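Local coordinates for protein beta-mannosidase (Trichoderma harzianum, PDB 4CVU) that probably hydrolyses beta-mannosidic bonds at the non-reducing ends of mannosides, as a secreted fungal member of glycoside hydrolase family 2, at residues A[53-56]-A[57-61]; A[160-163]-A[164-168]; A[181-185]-A[186-190]; A[489-492]-A[493-497]. All blocks are in the same frame, centred on the assembly; numbering follows the deposited sequence.

Interaction 1 (A[53-56]-A[57-61]); sequences FPSQ and AHLDL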
loop_
_atom_site.group_PDB
_atom_site.type_symbol
_atom_site.label_atom_id
_atom_site.label_comp_id
_atom_site.label_asym_id
_atom_site.label_seq_id
_atom_site.Cartn_x
_atom_site.Cartn_y
_atom_site.Cartn_z
ATOM N N PHE A 53 -5.505 7.522 -26.895
ATOM C CA PHE A 53 -6.444 8.590 -27.279
ATOM C C PHE A 53 -7.818 7.945 -27.262
ATOM O O PHE A 53 -8.062 6.967 -27.992
ATOM C CB PHE A 53 -6.083 9.109 -28.677
ATOM C CG PHE A 53 -6.699 10.434 -29.042
ATOM C CD1 PHE A 53 -8.084 10.614 -29.043
ATOM C CD2 PHE A 53 -5.895 11.490 -29.490
ATOM C CE1 PHE A 53 -8.646 11.834 -29.418
ATOM C CE2 PHE A 53 -6.442 12.703 -29.856
ATOM C CZ PHE A 53 -7.828 12.877 -29.823
ATOM N N PRO A 54 -8.722 8.443 -26.428
ATOM C CA PRO A 54 -8.599 9.526 -25.436
ATOM C C PRO A 54 -7.804 9.126 -24.163
ATOM O O PRO A 54 -7.860 7.990 -23.734
ATOM C CB PRO A 54 -10.050 9.813 -25.047
ATOM C CG PRO A 54 -10.928 9.042 -25.980
ATOM C CD PRO A 54 -10.101 7.922 -26.527
ATOM N N SER A 55 -7.071 10.075 -23.594
ATOM C CA SER A 55 -6.400 9.914 -22.315
ATOM C C SER A 55 -5.943 11.249 -21.725
ATOM O O SER A 55 -6.176 12.290 -22.288
ATOM C CB SER A 55 -5.173 9.028 -22.482
ATOM O OG SER A 55 -4.726 8.549 -21.228
ATOM N N GLN A 56 -5.261 11.173 -20.586
ATOM C CA GLN A 56 -4.497 12.271 -20.048
ATOM C C GLN A 56 -3.146 11.744 -19.583
ATOM O O GLN A 56 -3.010 10.579 -19.279
ATOM C CB GLN A 56 -5.237 12.910 -18.879
ATOM C CG GLN A 56 -6.498 13.664 -19.266
ATOM C CD GLN A 56 -7.509 13.771 -18.115
ATOM O OE1 GLN A 56 -7.601 12.868 -17.294
ATOM N NE2 GLN A 56 -8.257 14.889 -18.047
ATOM N N ALA A 57 -2.149 12.611 -19.509
ATOM C CA ALA A 57 -0.774 12.205 -19.284
ATOM C C ALA A 57 -0.532 11.397 -17.996
ATOM O O ALA A 57 0.211 10.414 -18.031
ATOM C CB ALA A 57 0.152 13.429 -19.341
ATOM N N HIS A 58 -1.166 11.787 -16.882
ATOM C CA HIS A 58 -1.093 10.970 -15.640
ATOM C C HIS A 58 -1.444 9.511 -15.919
ATOM O O HIS A 58 -0.761 8.587 -15.430
ATOM C CB HIS A 58 -2.014 11.486 -14.559
ATOM C CG HIS A 58 -1.637 12.826 -14.053
ATOM N ND1 HIS A 58 -1.854 13.976 -14.776
ATOM C CD2 HIS A 58 -1.067 13.205 -12.889
ATOM C CE1 HIS A 58 -1.409 15.007 -14.081
ATOM N NE2 HIS A 58 -0.928 14.560 -12.932
ATOM N N LEU A 59 -2.482 9.285 -16.708
ATOM C CA LEU A 59 -2.929 7.910 -16.945
ATOM C C LEU A 59 -1.919 7.137 -17.817
ATOM O O LEU A 59 -1.685 5.970 -17.574
ATOM C CB LEU A 59 -4.349 7.843 -17.543
ATOM C CG LEU A 59 -5.436 8.588 -16.739
ATOM C CD1 LEU A 59 -6.748 8.530 -17.515
ATOM C CD2 LEU A 59 -5.562 8.056 -15.307
ATOM N N ASP A 60 -1.326 7.786 -18.812
ATOM C CA ASP A 60 -0.386 7.080 -19.713
ATOM C C ASP A 60 0.959 6.828 -19.015
ATOM O O ASP A 60 1.589 5.769 -19.216
ATOM C CB ASP A 60 -0.217 7.846 -21.024
ATOM C CG ASP A 60 -1.503 7.904 -21.845
ATOM O OD1 ASP A 60 -2.391 7.057 -21.663
ATOM O OD2 ASP A 60 -1.636 8.821 -22.667
ATOM N N LEU A 61 1.385 7.786 -18.171
ATOM C CA LEU A 61 2.522 7.620 -17.264
ATOM C C LEU A 61 2.345 6.473 -16.248
ATOM O O LEU A 61 3.278 5.713 -16.009
ATOM C CB LEU A 61 2.790 8.925 -16.490
ATOM C CG LEU A 61 3.348 10.106 -17.310
ATOM C CD1 LEU A 61 3.267 11.407 -16.526
ATOM C CD2 LEU A 61 4.762 9.851 -17.774
#
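The carboxylate of D60 is the flat group that turns back on S55. The serine OG donates to it from above the carboxylate plane, 49° out of it, and OG lies 2.8 Å from D60 OD1. This bond closes the start of helix 57-63, where Q56 occupies the N-cap position in the galactose-binding-like domain of the enzyme. The second carboxylate oxygen, OD2, is bonded by the hydroxyl of Y89 on strand 87-91, so two hydroxyls fix the rotation of the group. D60 can face its partner because CG stands beside its own backbone N, opposite the carbonyl carbon (chi1 -65°), which folds the carboxylate back towards the residues before the helix. On the serine the OG lies away from the backbone N and reaches over the first turn, with the L59 CB 3.8 Å from that OG. The other flat group, the amide of Q56, heads off along an extended chain, and its NE2 makes a weak hydrogen bond to D113. Its oxygen OE1 comes only loosely to L59, 4.4 Å from the leucine CD1. The backbone of Q56 does more for the helix, since its carbonyl is shared by two amides. Of these, L59 N is 2.9 Å from Q56 O but badly angled and weak, while D60 N lies 3.3 Å from Q56 O with an N-H...O angle of 152°.

Interaction 2 (A[160-163]-A[164-168]); sequences PRII and NAINA. With NAG (2-acetamido-2-deoxy-beta-D-glucopyranose), chain J.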
loop_
_atom_site.group_PDB
_atom_site.type_symbol
_atom_site.label_atom_id
_atom_site.label_comp_id
_atom_site.label_asym_id
_atom_site.label_seq_id
_atom_site.Cartn_x
_atom_site.Cartn_y
_atom_site.Cartn_z
ATOM N N PRO A 160 -1.122 25.627 -14.674
ATOM C CA PRO A 160 -0.718 26.552 -13.631
ATOM C C PRO A 160 0.231 27.633 -14.126
ATOM O O PRO A 160 0.107 28.791 -13.748
ATOM C CB PRO A 160 0.036 25.653 -12.668
ATOM C CG PRO A 160 -0.654 24.351 -12.767
ATOM C CD PRO A 160 -1.051 24.230 -14.206
ATOM N N ARG A 161 1.182 27.231 -14.947
ATOM C CA ARG A 161 2.172 28.171 -15.493
ATOM C C ARG A 161 1.506 29.194 -16.390
ATOM O O ARG A 161 1.774 30.387 -16.272
ATOM C CB ARG A 161 3.259 27.436 -16.279
ATOM C CG ARG A 161 4.292 28.381 -16.889
ATOM C CD ARG A 161 5.598 27.663 -17.164
ATOM N NE ARG A 161 5.426 26.687 -18.225
ATOM C CZ ARG A 161 6.141 25.575 -18.367
ATOM N NH1 ARG A 161 7.083 25.238 -17.516
ATOM N NH2 ARG A 161 5.876 24.770 -19.373
ATOM N N ILE A 162 0.616 28.728 -17.260
ATOM C CA ILE A 162 -0.078 29.616 -18.171
ATOM C C ILE A 162 -1.013 30.580 -17.399
ATOM O O ILE A 162 -1.000 31.780 -17.653
ATOM C CB ILE A 162 -0.820 28.828 -19.264
ATOM C CG1 ILE A 162 0.166 28.081 -20.175
ATOM C CG2 ILE A 162 -1.640 29.732 -20.154
ATOM C CD1 ILE A 162 -0.504 27.118 -21.136
ATOM N N ILE A 163 -1.819 30.076 -16.460
ATOM C CA ILE A 163 -2.702 30.973 -15.654
ATOM C C ILE A 163 -1.924 31.891 -14.693
ATOM O O ILE A 163 -2.382 33.015 -14.375
ATOM C CB ILE A 163 -3.818 30.232 -14.874
ATOM C CG1 ILE A 163 -3.217 29.263 -13.828
ATOM C CG2 ILE A 163 -4.754 29.540 -15.845
ATOM C CD1 ILE A 163 -4.165 28.216 -13.274
ATOM N N ASN A 164 -0.769 31.431 -14.212
ATOM C CA ASN A 164 0.109 32.311 -13.459
ATOM C C ASN A 164 0.624 33.459 -14.349
ATOM O O ASN A 164 0.633 34.596 -13.910
ATOM C CB ASN A 164 1.261 31.557 -12.789
ATOM C CG ASN A 164 0.775 30.636 -11.682
ATOM O OD1 ASN A 164 -0.379 30.683 -11.288
ATOM N ND2 ASN A 164 1.649 29.795 -11.192
ATOM N N ALA A 165 0.988 33.143 -15.586
ATOM C CA ALA A 165 1.489 34.146 -16.540
ATOM C C ALA A 165 0.394 35.145 -16.915
ATOM O O ALA A 165 0.649 36.348 -16.978
ATOM C CB ALA A 165 2.066 33.467 -17.780
ATOM N N ILE A 166 -0.831 34.649 -17.128
ATOM C CA ILE A 166 -1.985 35.510 -17.388
ATOM C C ILE A 166 -2.205 36.470 -16.218
ATOM O O ILE A 166 -2.358 37.698 -16.413
ATOM C CB ILE A 166 -3.283 34.706 -17.621
ATOM C CG1 ILE A 166 -3.248 34.031 -18.983
ATOM C CG2 ILE A 166 -4.506 35.607 -17.506
ATOM C CD1 ILE A 166 -4.356 33.021 -19.236
ATOM N N ASN A 167 -2.224 35.922 -15.006
ATOM C CA ASN A 167 -2.519 36.740 -13.840
ATOM C C ASN A 167 -1.432 37.820 -13.547
ATOM O O ASN A 167 -1.736 38.903 -13.054
ATOM C CB ASN A 167 -2.714 35.897 -12.596
ATOM C CG ASN A 167 -2.824 36.751 -11.367
ATOM O OD1 ASN A 167 -3.876 37.316 -11.075
ATOM N ND2 ASN A 167 -1.710 36.882 -10.644
ATOM N N ALA A 168 -0.177 37.479 -13.802
ATOM C CA ALA A 168 0.949 38.342 -13.440
ATOM C C ALA A 168 0.888 39.698 -14.164
ATOM O O ALA A 168 1.400 40.689 -13.662
ATOM C CB ALA A 168 2.263 37.635 -13.742
HETATM C C1 NAG J . -1.606 37.771 -9.502
HETATM C C2 NAG J . -0.817 37.296 -8.295
HETATM C C3 NAG J . -0.558 38.366 -7.249
HETATM C C4 NAG J . -0.062 39.681 -7.858
HETATM C C5 NAG J . -0.853 40.047 -9.111
HETATM C C6 NAG J . -0.244 41.274 -9.806
HETATM C C7 NAG J . -1.004 34.969 -7.665
HETATM C C8 NAG J . -1.841 33.962 -6.934
HETATM N N2 NAG J . -1.508 36.201 -7.653
HETATM O O3 NAG J . 0.416 37.831 -6.376
HETATM O O4 NAG J . -0.265 40.695 -6.898
HETATM O O5 NAG J . -0.948 38.937 -10.011
HETATM O O6 NAG J . 0.183 40.978 -11.126
HETATM O O7 NAG J . 0.054 34.628 -8.230
#
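I162 and I166 sit one turn apart on helix 159-168, bound through their backbones: I166 N is 2.9 Å from I162 O. Their side chains follow along the same flank, though the I162 CG2 and I166 CD1 are only in loose apolar contact at 4.4 Å. The next bonds keep alpha-helical spacing, with A165 N 2.9 Å from R161 O and N167 N 3.0 Å from I163 O. I163 CG1 is turned into the narrow gap between its own N and carbonyl carbon (chi1 63°), and this lays it within 3.3 Å of N164 N. N167 is the glycosylated residue. With CG swung away from the backbone N (chi1 172°), its amide leaves the helix for the sugar, and ND2 is covalently joined to C1 of the N-acetylglucosamine, 1.5 Å away. The sugar O6 returns a weak hydrogen bond to N167 O, a carbonyl that also accepts from H174. Further out, N164 OD1 accepts from N187 ND2 of the following loop, and R161 forms a salt bridge with E43. Other carbohydrate, an N-acetylglucosamine and a mannose, touches I162. These turns make up most of the helix that follows strand 152-156 of the six-stranded sheet, with P160 lying against Y185 and I163 against V191 in the loop that comes next.

Interaction 3 (A[181-185]-A[186-190]); sequences YPFEY and PNRQW. With NAG (2-acetamido-2-deoxy-beta-D-glucopyranose), chain J; NAG (2-acetamido-2-deoxy-beta-D-glucopyranose), chain L.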
loop_
_atom_site.group_PDB
_atom_site.type_symbol
_atom_site.label_atom_id
_atom_site.label_comp_id
_atom_site.label_asym_id
_atom_site.label_seq_id
_atom_site.Cartn_x
_atom_site.Cartn_y
_atom_site.Cartn_z
ATOM N N TYR A 181 -9.389 33.249 -3.422
ATOM C CA TYR A 181 -8.710 32.360 -2.495
ATOM C C TYR A 181 -8.672 30.953 -3.054
ATOM O O TYR A 181 -9.719 30.407 -3.397
ATOM C CB TYR A 181 -9.469 32.362 -1.179
ATOM C CG TYR A 181 -8.870 31.477 -0.117
ATOM C CD1 TYR A 181 -7.635 31.746 0.424
ATOM C CD2 TYR A 181 -9.572 30.381 0.363
ATOM C CE1 TYR A 181 -7.086 30.936 1.418
ATOM C CE2 TYR A 181 -9.029 29.560 1.331
ATOM C CZ TYR A 181 -7.797 29.851 1.851
ATOM O OH TYR A 181 -7.316 29.024 2.833
ATOM N N PRO A 182 -7.485 30.365 -3.190
ATOM C CA PRO A 182 -7.453 29.038 -3.803
ATOM C C PRO A 182 -7.773 27.880 -2.856
ATOM O O PRO A 182 -7.917 28.085 -1.643
ATOM C CB PRO A 182 -6.007 28.888 -4.256
ATOM C CG PRO A 182 -5.206 29.799 -3.396
ATOM C CD PRO A 182 -6.145 30.808 -2.756
ATOM N N PHE A 183 -7.859 26.680 -3.443
ATOM C CA PHE A 183 -7.912 25.424 -2.713
ATOM C C PHE A 183 -6.482 24.944 -2.669
ATOM O O PHE A 183 -5.864 24.878 -1.596
ATOM C CB PHE A 183 -8.846 24.406 -3.412
ATOM C CG PHE A 183 -10.319 24.697 -3.227
ATOM C CD1 PHE A 183 -10.980 24.270 -2.096
ATOM C CD2 PHE A 183 -11.035 25.392 -4.182
ATOM C CE1 PHE A 183 -12.329 24.528 -1.917
ATOM C CE2 PHE A 183 -12.387 25.671 -4.003
ATOM C CZ PHE A 183 -13.024 25.234 -2.877
ATOM N N GLU A 184 -5.945 24.635 -3.848
ATOM C CA GLU A 184 -4.533 24.377 -3.976
ATOM C C GLU A 184 -3.905 25.368 -4.968
ATOM O O GLU A 184 -3.326 26.348 -4.509
ATOM C CB GLU A 184 -4.265 22.897 -4.301
ATOM C CG GLU A 184 -4.606 22.022 -3.098
ATOM C CD GLU A 184 -4.561 20.530 -3.376
ATOM O OE1 GLU A 184 -3.475 19.995 -3.706
ATOM O OE2 GLU A 184 -5.633 19.889 -3.267
ATOM N N TYR A 185 -3.994 25.131 -6.287
ATOM C CA TYR A 185 -3.466 26.111 -7.267
ATOM C C TYR A 185 -4.282 27.405 -7.315
ATOM O O TYR A 185 -5.482 27.367 -7.269
ATOM C CB TYR A 185 -3.438 25.563 -8.678
ATOM C CG TYR A 185 -2.462 24.435 -8.832
ATOM C CD1 TYR A 185 -1.110 24.684 -9.100
ATOM C CD2 TYR A 185 -2.861 23.118 -8.678
ATOM C CE1 TYR A 185 -0.194 23.649 -9.238
ATOM C CE2 TYR A 185 -1.955 22.066 -8.811
ATOM C CZ TYR A 185 -0.642 22.325 -9.089
ATOM O OH TYR A 185 0.225 21.266 -9.227
ATOM N N PRO A 186 -3.616 28.554 -7.397
ATOM C CA PRO A 186 -4.276 29.838 -7.589
ATOM C C PRO A 186 -4.591 30.110 -9.039
ATOM O O PRO A 186 -4.107 29.439 -9.931
ATOM C CB PRO A 186 -3.196 30.825 -7.166
ATOM C CG PRO A 186 -1.927 30.123 -7.544
ATOM C CD PRO A 186 -2.170 28.704 -7.170
ATOM N N ASN A 187 -5.379 31.144 -9.265
ATOM C CA ASN A 187 -5.649 31.677 -10.595
ATOM C C ASN A 187 -6.582 30.920 -11.528
ATOM O O ASN A 187 -6.627 31.255 -12.691
ATOM C CB ASN A 187 -4.347 32.042 -11.339
ATOM C CG ASN A 187 -3.538 33.089 -10.623
ATOM O OD1 ASN A 187 -4.053 34.093 -10.158
ATOM N ND2 ASN A 187 -2.299 32.813 -10.454
ATOM N N ARG A 188 -7.352 29.955 -11.015
ATOM C CA ARG A 188 -8.208 29.091 -11.817
ATOM C C ARG A 188 -9.308 29.838 -12.576
ATOM O O ARG A 188 -9.839 29.358 -13.539
ATOM C CB ARG A 188 -8.820 27.976 -10.964
ATOM C CG ARG A 188 -9.935 28.393 -10.050
ATOM C CD ARG A 188 -10.332 27.347 -8.989
ATOM N NE ARG A 188 -11.081 27.918 -7.863
ATOM C CZ ARG A 188 -12.396 28.077 -7.859
ATOM N NH1 ARG A 188 -13.063 27.758 -8.902
ATOM N NH2 ARG A 188 -13.056 28.576 -6.822
ATOM N N GLN A 189 -9.652 31.037 -12.115
ATOM C CA GLN A 189 -10.715 31.796 -12.758
ATOM C C GLN A 189 -10.370 32.147 -14.225
ATOM O O GLN A 189 -11.264 32.458 -15.023
ATOM C CB GLN A 189 -11.027 33.062 -11.938
ATOM C CG GLN A 189 -9.991 34.185 -11.984
ATOM C CD GLN A 189 -8.912 34.070 -10.931
ATOM O OE1 GLN A 189 -8.582 32.963 -10.460
ATOM N NE2 GLN A 189 -8.294 35.221 -10.589
ATOM N N TRP A 190 -9.080 32.099 -14.561
ATOM C CA TRP A 190 -8.587 32.519 -15.891
ATOM C C TRP A 190 -8.642 31.417 -16.936
ATOM O O TRP A 190 -8.400 31.675 -18.101
ATOM C CB TRP A 190 -7.134 33.080 -15.801
ATOM C CG TRP A 190 -7.151 34.436 -15.241
ATOM C CD1 TRP A 190 -6.756 34.818 -13.998
ATOM C CD2 TRP A 190 -7.686 35.594 -15.868
ATOM N NE1 TRP A 190 -6.985 36.159 -13.812
ATOM C CE2 TRP A 190 -7.563 36.657 -14.950
ATOM C CE3 TRP A 190 -8.230 35.851 -17.139
ATOM C CZ2 TRP A 190 -7.976 37.954 -15.258
ATOM C CZ3 TRP A 190 -8.628 37.146 -17.449
ATOM C CH2 TRP A 190 -8.505 38.176 -16.510
HETATM C C1 NAG J . -1.606 37.771 -9.502
HETATM C C2 NAG J . -0.817 37.296 -8.295
HETATM C C3 NAG J . -0.558 38.366 -7.249
HETATM C C4 NAG J . -0.062 39.681 -7.858
HETATM C C5 NAG J . -0.853 40.047 -9.111
HETATM C C6 NAG J . -0.244 41.274 -9.806
HETATM C C7 NAG J . -1.004 34.969 -7.665
HETATM C C8 NAG J . -1.841 33.962 -6.934
HETATM N N2 NAG J . -1.508 36.201 -7.653
HETATM O O3 NAG J . 0.416 37.831 -6.376
HETATM O O4 NAG J . -0.265 40.695 -6.898
HETATM O O5 NAG J . -0.948 38.937 -10.011
HETATM O O6 NAG J . 0.183 40.978 -11.126
HETATM O O7 NAG J . 0.054 34.628 -8.230
HETATM C C1 NAG L . -5.917 27.595 5.715
HETATM C C2 NAG L . -6.703 28.415 6.699
HETATM C C3 NAG L . -6.487 29.891 6.405
HETATM C C4 NAG L . -4.981 30.164 6.409
HETATM C C5 NAG L . -4.263 29.207 5.453
HETATM C C6 NAG L . -2.751 29.394 5.432
HETATM C C7 NAG L . -8.918 27.906 7.646
HETATM C C8 NAG L . -10.346 27.487 7.370
HETATM N N2 NAG L . -8.099 28.028 6.601
HETATM O O3 NAG L . -7.198 30.648 7.387
HETATM O O4 NAG L . -4.684 31.501 6.028
HETATM O O5 NAG L . -4.533 27.880 5.855
HETATM O O6 NAG L . -2.264 29.234 6.741
HETATM O O7 NAG L . -8.583 28.095 8.809
HETATM O O HOH W 1 -9.506 30.064 -6.351
HETATM O O HOH W 2 -11.999 28.708 -4.513
HETATM O O HOH W 3 -7.487 29.249 -7.989
#
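F183 and R188 approach obliquely, the phenyl ring and the guanidinium turned 49° against each other. The terminal NH2 of R188 comes to the ring edge, near its plane, and the nearest pair, F183 CE2 and R188 NH2, is 4.1 Å apart, so this is an edge contact and not a cation over a face. The arginine gets there with a chain extended from CG to NE, launched from a first torsion of 75° that tucks CG between its own N and carbonyl carbon. Water does the bridging. Y181 O accepts from two waters, one of which accepts in turn from R188 NE, while the other lies in the guanidinium plane at its edge and accepts from NH2. A third water donates to Y185 O, 2.8 Å away, and accepts from R188 N. Two prolines meet across the bend of this loop: P182 CB lies 3.9 Å from P186 CA, and P182 CG 4.4 Å from P186 CB. P186 also meets the acetamido methyl of the sugar on N167, with its CB 3.4 Å from C8 of that N-acetylglucosamine. Beyond N187, whose positive phi of 75° turns the chain, the 3-10 segment 188-190 begins, with W190 N 3.2 Å from N187 O. R188 NH1 also bonds S450 O, and F183 stacks on W200. The loop as a whole runs between helix 159-168 and strand 215-221, with Y185 lying against R80 and A83 of helix 80-83 and W190 against helix 159-168.

Interaction 4 (A[489-492]-A[493-497]); sequences EFEN and LMLPI
The carbonyl oxygen of F490 is gripped by the start of the next turn. L495 N donates to it at 2.9 Å between L495 N and F490 O and nearly straight, with an N-H...O angle of 172°; L493 N adds a weak bond at 3.4 Å to F490 O. E489 O repeats the wide step, taking M494 N at 3.2 Å with an angle of 163°. Both strong bonds span five residues, the spacing of a pi-type turn at the head of helix 490-501. P496 brings no N-H, so the helix kinks here: its CD ring carbon rests 3.5 Å from E491 O, and that oxygen accepts instead from the hydroxyl of Y559. Side chains also meet across the turn. E489 is bent at chi2, and its CG lies against L493, 3.9 Å from the leucine CD2. L493 sends CG away from its backbone N (chi1 -175°), which carries that CD2 across to the glutamate. E491 and L495 instead run side by side in the same direction, E491 CG being 3.8 Å from L495 CD1, while the E491 carboxylate goes on to bond Y513 OH of helix 506-528. L495 packs on Y506 and L510 of that same helix. E489 follows strand 481-485 at the mouth of the barrel, and its carboxylate oxygen comes close to that of E594. This closeness of two glutamates is consistent with the catalytic pair of family 2 glycoside hydrolases, with E489 as the probable acid/base that the wide turn presents.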
loop_
_atom_site.group_PDB
_atom_site.type_symbol
_atom_site.label_atom_id
_atom_site.label_comp_id
_atom_site.label_asym_id
_atom_site.label_seq_id
_atom_site.Cartn_x
_atom_site.Cartn_y
_atom_site.Cartn_z
ATOM N N GLU A 489 -22.705 28.911 -6.212
ATOM C CA GLU A 489 -22.473 29.853 -5.091
ATOM C C GLU A 489 -22.106 31.329 -5.369
ATOM O O GLU A 489 -21.155 31.840 -4.799
ATOM C CB GLU A 489 -21.460 29.254 -4.113
ATOM C CG GLU A 489 -22.132 28.594 -2.907
ATOM C CD GLU A 489 -21.463 27.304 -2.475
ATOM O OE1 GLU A 489 -20.261 27.115 -2.804
ATOM O OE2 GLU A 489 -22.152 26.483 -1.775
ATOM N N PHE A 490 -22.868 32.001 -6.219
ATOM C CA PHE A 490 -22.613 33.354 -6.535
ATOM C C PHE A 490 -23.354 34.292 -5.584
ATOM O O PHE A 490 -22.754 34.871 -4.751
ATOM C CB PHE A 490 -23.021 33.619 -7.977
ATOM C CG PHE A 490 -21.992 33.191 -8.940
ATOM C CD1 PHE A 490 -21.846 31.869 -9.267
ATOM C CD2 PHE A 490 -21.096 34.089 -9.429
ATOM C CE1 PHE A 490 -20.840 31.478 -10.112
ATOM C CE2 PHE A 490 -20.084 33.716 -10.282
ATOM C CZ PHE A 490 -19.960 32.400 -10.635
ATOM N N GLU A 491 -24.663 34.371 -5.704
ATOM C CA GLU A 491 -25.448 35.362 -4.987
ATOM C C GLU A 491 -25.569 35.100 -3.479
ATOM O O GLU A 491 -25.859 36.017 -2.679
ATOM C CB GLU A 491 -26.846 35.427 -5.597
ATOM C CG GLU A 491 -26.937 36.205 -6.941
ATOM C CD GLU A 491 -28.361 36.268 -7.504
ATOM O OE1 GLU A 491 -29.287 36.509 -6.709
ATOM O OE2 GLU A 491 -28.565 36.085 -8.728
ATOM N N ASN A 492 -25.428 33.834 -3.092
ATOM C CA ASN A 492 -25.526 33.469 -1.678
ATOM C C ASN A 492 -24.185 33.496 -0.933
ATOM O O ASN A 492 -24.176 33.481 0.312
ATOM C CB ASN A 492 -26.212 32.120 -1.527
ATOM C CG ASN A 492 -25.352 30.966 -1.991
ATOM O OD1 ASN A 492 -24.726 31.017 -3.032
ATOM N ND2 ASN A 492 -25.352 29.884 -1.211
ATOM N N LEU A 493 -23.069 33.529 -1.674
ATOM C CA LEU A 493 -21.728 33.440 -1.066
ATOM C C LEU A 493 -20.694 34.426 -1.664
ATOM O O LEU A 493 -20.273 35.375 -1.006
ATOM C CB LEU A 493 -21.203 32.000 -1.159
ATOM C CG LEU A 493 -19.867 31.692 -0.466
ATOM C CD1 LEU A 493 -19.983 31.927 1.027
ATOM C CD2 LEU A 493 -19.417 30.275 -0.735
ATOM N N MET A 494 -20.281 34.207 -2.903
ATOM C CA MET A 494 -19.155 34.959 -3.451
ATOM C C MET A 494 -19.427 36.428 -3.726
ATOM O O MET A 494 -18.539 37.257 -3.522
ATOM C CB MET A 494 -18.622 34.296 -4.713
ATOM C CG MET A 494 -17.994 32.949 -4.452
ATOM S SD MET A 494 -16.942 32.919 -2.993
ATOM C CE MET A 494 -15.883 34.323 -3.391
ATOM N N LEU A 495 -20.633 36.758 -4.172
ATOM C CA LEU A 495 -20.993 38.154 -4.345
ATOM C C LEU A 495 -20.990 38.954 -3.030
ATOM O O LEU A 495 -20.404 40.029 -2.962
ATOM C CB LEU A 495 -22.308 38.315 -5.147
ATOM C CG LEU A 495 -22.178 38.007 -6.663
ATOM C CD1 LEU A 495 -23.532 37.937 -7.374
ATOM C CD2 LEU A 495 -21.294 38.984 -7.390
ATOM N N PRO A 496 -21.616 38.425 -1.965
ATOM C CA PRO A 496 -21.506 39.183 -0.698
ATOM C C PRO A 496 -20.076 39.227 -0.118
ATOM O O PRO A 496 -19.715 40.209 0.503
ATOM C CB PRO A 496 -22.476 38.473 0.242
ATOM C CG PRO A 496 -23.433 37.733 -0.660
ATOM C CD PRO A 496 -22.696 37.413 -1.937
ATOM N N ILE A 497 -19.259 38.208 -0.383
ATOM C CA ILE A 497 -17.833 38.265 -0.019
ATOM C C ILE A 497 -17.162 39.435 -0.790
ATOM O O ILE A 497 -16.427 40.224 -0.215
ATOM C CB ILE A 497 -17.086 36.924 -0.281
ATOM C CG1 ILE A 497 -17.457 35.897 0.774
ATOM C CG2 ILE A 497 -15.575 37.143 -0.267
ATOM C CD1 ILE A 497 -16.965 34.502 0.456
#

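Overall arrangement
Each of the four contacts is local, a segment continuing directly into its partner, so they follow one another in series and none nests or crosses. Interaction 1 closes the loop from strand 48-51 into helix 57-63. Interaction 2 lies in helix 159-168 after strand 152-156, and interaction 3 in the loop before strand 215-221; all three belong to the galactose-binding-like domain. Interactions 2 and 3 touch, their centres about 10 Å apart: I166 CG2 is 3.6 Å from W190 CD2, and both interactions meet the N-acetylglucosamine on N167. Interaction 4 heads helix 490-501 in the barrel, its centre about 17 Å from that of interaction 3, which reaches the loop after strand 442-446 and so joins domain to barrel.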